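Local atomic coordinates of DUF5012 domain-containing protein (Bacteroides thetaiotaomicron, PDB entry 5FQ8), a protein that is of unknown function but is a predicted surface lipoprotein of a gut Bacteroides, with an Ig-like domain followed by a BT_2262-like C-terminal domain. Residues G[187-199]-G[203-212]. Residues are numbered along the deposited sequence; the frame is centred on the assembly and turned at random.
Sequences LDPATGTLKWTVA and QLSFDIIVKQ
Strand 193-199 pairs antiparallel with the two halves of the last strand, 204-206 and 209-211; its axis approaches theirs to 4.7 Å and 4.9 Å, respectively. Near the chain end, Val210 N donates to Leu194 O at 3.2 Å, while the return bond from Leu194 N to Val210 O is weak. Midway, Trp196 N reaches Ile208 O in an almost straight bond (177° at the hydrogen), and toward the turn Phe206 N binds Val198 O at 3.0 Å. The ladder is irregular around Asp207 and Ile208, where the last strand is interrupted; Ile209 N donates to Ser106 OG, and Asp207 pairs with the backbone of Lys107.

Leu194, Trp196, Val198, Phe206, Ile208 and Val210 supply the buried side. The indole of Trp196 lies across Ile208, whose CG1 sits 3.1 Å above one ring face, offset toward the rim. Ile208 CG1 stands between its backbone N and carbonyl carbon (chi1 84°), which carries the branch to the ring, and CD1 continues it toward NE1, CE2 and CZ2. Val210 CG1 meets Trp196 CH2 at 3.9 Å; beyond the hairpin, the indole N-H is bonded to Phe136 O, which should limit the ring's rotation.

On the other side, Ile209 CD1 packs on Lys195 CB at 3.9 Å, and Thr197 CG2 lies against Asp207 CB. Lys211 passes over Thr193 CG2 and bends back at chi3 and chi4, bringing NZ to Thr191 O in a weak bond. Thr191 OG1 accepts from Thr193 N, an ST turn.

Strands 193-200 and 204-211 thus form a C-terminal beta hairpin, with Trp196 in the hydrophobic interior of the antiparallel, all-beta C-terminal domain and strand 181-188 pairing along the far edge of strand 193-200.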
# COMPACT_ATOMS: atom_id res chain seq x y z
N LEU G 187 26.21 48.89 53.30
CA LEU G 187 27.37 48.52 52.49
C LEU G 187 28.50 48.03 53.39
O LEU G 187 28.87 48.71 54.35
CB LEU G 187 27.85 49.72 51.66
CG LEU G 187 29.32 49.83 51.26
CD1 LEU G 187 29.72 48.77 50.23
CD2 LEU G 187 29.62 51.22 50.72
N ASP G 188 29.04 46.85 53.07
CA ASP G 188 30.21 46.33 53.77
C ASP G 188 31.47 46.77 53.04
O ASP G 188 31.84 46.17 52.03
CB ASP G 188 30.16 44.80 53.89
CG ASP G 188 31.29 44.24 54.74
OD1 ASP G 188 31.81 44.97 55.61
OD2 ASP G 188 31.67 43.07 54.54
N PRO G 189 32.16 47.81 53.53
CA PRO G 189 33.27 48.39 52.75
C PRO G 189 34.49 47.49 52.71
O PRO G 189 35.62 47.98 52.80
CB PRO G 189 33.57 49.70 53.49
CG PRO G 189 32.42 49.91 54.44
CD PRO G 189 31.94 48.54 54.78
N ALA G 190 34.28 46.19 52.55
CA ALA G 190 35.39 45.25 52.44
C ALA G 190 34.94 43.96 51.79
O ALA G 190 35.72 43.00 51.70
CB ALA G 190 35.99 44.97 53.81
N THR G 191 33.70 43.90 51.34
CA THR G 191 33.20 42.66 50.73
C THR G 191 33.64 42.49 49.26
O THR G 191 34.17 41.43 48.93
CB THR G 191 31.66 42.55 50.83
OG1 THR G 191 31.10 43.83 51.11
CG2 THR G 191 31.26 41.54 51.89
N GLY G 192 33.45 43.47 48.37
CA GLY G 192 32.70 44.70 48.58
C GLY G 192 31.33 44.60 47.94
O GLY G 192 31.20 44.66 46.72
N THR G 193 30.30 44.43 48.78
CA THR G 193 28.93 44.22 48.34
C THR G 193 28.02 45.27 48.96
O THR G 193 28.33 45.84 50.01
CB THR G 193 28.41 42.84 48.72
OG1 THR G 193 28.37 42.73 50.14
CG2 THR G 193 29.30 41.75 48.17
N LEU G 194 26.89 45.50 48.31
CA LEU G 194 25.83 46.33 48.88
C LEU G 194 24.54 45.53 48.92
O LEU G 194 24.20 44.84 47.95
CB LEU G 194 25.64 47.62 48.09
CG LEU G 194 25.04 48.78 48.88
CD1 LEU G 194 25.52 50.11 48.34
CD2 LEU G 194 23.54 48.75 48.84
N LYS G 195 23.85 45.60 50.05
CA LYS G 195 22.59 44.90 50.26
C LYS G 195 21.44 45.88 50.16
O LYS G 195 21.57 47.05 50.55
CB LYS G 195 22.55 44.23 51.64
CG LYS G 195 22.68 45.21 52.80
CD LYS G 195 21.86 44.83 54.03
CE LYS G 195 22.40 43.63 54.77
NZ LYS G 195 21.78 42.37 54.27
N TRP G 196 20.32 45.41 49.63
CA TRP G 196 19.08 46.16 49.79
C TRP G 196 17.91 45.22 49.56
O TRP G 196 18.03 44.23 48.83
CB TRP G 196 19.00 47.38 48.87
CG TRP G 196 18.96 47.12 47.38
CD1 TRP G 196 17.91 46.64 46.65
CD2 TRP G 196 20.01 47.37 46.43
NE1 TRP G 196 18.24 46.56 45.33
CE2 TRP G 196 19.53 47.00 45.17
CE3 TRP G 196 21.31 47.86 46.54
CZ2 TRP G 196 20.31 47.10 44.02
CZ3 TRP G 196 22.08 47.96 45.40
CH2 TRP G 196 21.58 47.58 44.16
N THR G 197 16.81 45.52 50.22
CA THR G 197 15.52 44.94 49.92
C THR G 197 14.60 46.09 49.56
O THR G 197 14.58 47.11 50.25
CB THR G 197 14.94 44.15 51.09
OG1 THR G 197 14.78 45.02 52.21
CG2 THR G 197 15.86 43.00 51.46
N VAL G 198 13.87 45.94 48.46
CA VAL G 198 13.01 46.99 47.94
C VAL G 198 11.62 46.41 47.72
O VAL G 198 11.48 45.26 47.31
CB VAL G 198 13.59 47.60 46.65
CG1 VAL G 198 13.78 46.54 45.59
CG2 VAL G 198 12.73 48.74 46.15
N ALA G 199 10.60 47.20 48.04
CA ALA G 199 9.21 46.78 47.94
C ALA G 199 8.54 47.49 46.77
O ALA G 199 8.65 48.71 46.63
CB ALA G 199 8.46 47.07 49.24
N GLN G 203 2.35 44.62 46.46
CA GLN G 203 2.51 43.32 47.11
C GLN G 203 3.73 42.57 46.58
O GLN G 203 3.71 41.34 46.51
CB GLN G 203 1.24 42.47 46.94
CG GLN G 203 0.88 42.13 45.50
CD GLN G 203 -0.17 43.05 44.93
OE1 GLN G 203 -0.10 44.27 45.07
NE2 GLN G 203 -1.17 42.47 44.28
N LEU G 204 4.79 43.30 46.23
CA LEU G 204 6.04 42.71 45.77
C LEU G 204 7.20 43.25 46.60
O LEU G 204 7.12 44.35 47.16
CB LEU G 204 6.28 43.02 44.29
CG LEU G 204 5.90 41.94 43.28
CD1 LEU G 204 5.68 42.55 41.93
CD2 LEU G 204 6.99 40.89 43.18
N SER G 205 8.27 42.46 46.69
CA SER G 205 9.53 42.89 47.28
C SER G 205 10.59 41.83 47.03
O SER G 205 10.28 40.64 46.93
CB SER G 205 9.40 43.16 48.78
OG SER G 205 9.66 41.99 49.51
N PHE G 206 11.84 42.27 46.95
CA PHE G 206 12.96 41.40 46.65
C PHE G 206 14.05 41.62 47.69
O PHE G 206 13.98 42.55 48.49
CB PHE G 206 13.50 41.67 45.24
CG PHE G 206 12.44 41.74 44.19
CD1 PHE G 206 11.78 42.93 43.93
CD2 PHE G 206 12.08 40.61 43.48
CE1 PHE G 206 10.80 42.99 42.98
CE2 PHE G 206 11.09 40.67 42.53
CZ PHE G 206 10.45 41.86 42.28
N ASP G 207 15.06 40.75 47.68
CA ASP G 207 16.14 40.81 48.67
C ASP G 207 17.50 40.64 47.99
O ASP G 207 18.25 39.70 48.22
CB ASP G 207 15.91 39.75 49.75
CG ASP G 207 15.97 38.33 49.20
OD1 ASP G 207 16.06 38.17 47.96
OD2 ASP G 207 15.92 37.39 50.01
N ILE G 208 17.86 41.59 47.14
CA ILE G 208 19.00 41.37 46.27
C ILE G 208 20.28 41.94 46.88
O ILE G 208 20.24 42.66 47.89
CB ILE G 208 18.75 41.98 44.87
CG1 ILE G 208 19.08 43.46 44.86
CG2 ILE G 208 17.30 41.78 44.46
CD1 ILE G 208 18.84 44.07 43.52
N ILE G 209 21.41 41.60 46.28
CA ILE G 209 22.71 42.02 46.75
C ILE G 209 23.67 41.92 45.58
O ILE G 209 23.55 41.02 44.74
CB ILE G 209 23.16 41.17 47.97
CG1 ILE G 209 24.35 41.81 48.67
CG2 ILE G 209 23.47 39.75 47.54
CD1 ILE G 209 24.57 41.28 50.07
N VAL G 210 24.60 42.87 45.49
CA VAL G 210 25.43 43.02 44.30
C VAL G 210 26.91 43.03 44.66
O VAL G 210 27.31 43.45 45.75
CB VAL G 210 25.07 44.31 43.53
CG1 VAL G 210 23.57 44.35 43.26
CG2 VAL G 210 25.52 45.54 44.29
N LYS G 211 27.72 42.56 43.71
CA LYS G 211 29.17 42.47 43.86
C LYS G 211 29.80 42.56 42.48
O LYS G 211 29.20 42.16 41.48
CB LYS G 211 29.59 41.17 44.55
CG LYS G 211 31.08 40.88 44.50
CD LYS G 211 31.40 39.47 44.96
CE LYS G 211 31.24 39.36 46.45
NZ LYS G 211 31.99 40.46 47.12
N GLN G 212 31.02 43.09 42.42
CA GLN G 212 31.76 43.17 41.17
C GLN G 212 32.35 41.83 40.76
O GLN G 212 31.92 40.77 41.20
CB GLN G 212 32.86 44.21 41.28
CG GLN G 212 32.47 45.53 40.69
CD GLN G 212 33.14 46.69 41.36
OE1 GLN G 212 33.56 46.59 42.51
NE2 GLN G 212 33.27 47.79 40.64
OXT GLN G 212 33.28 41.79 39.95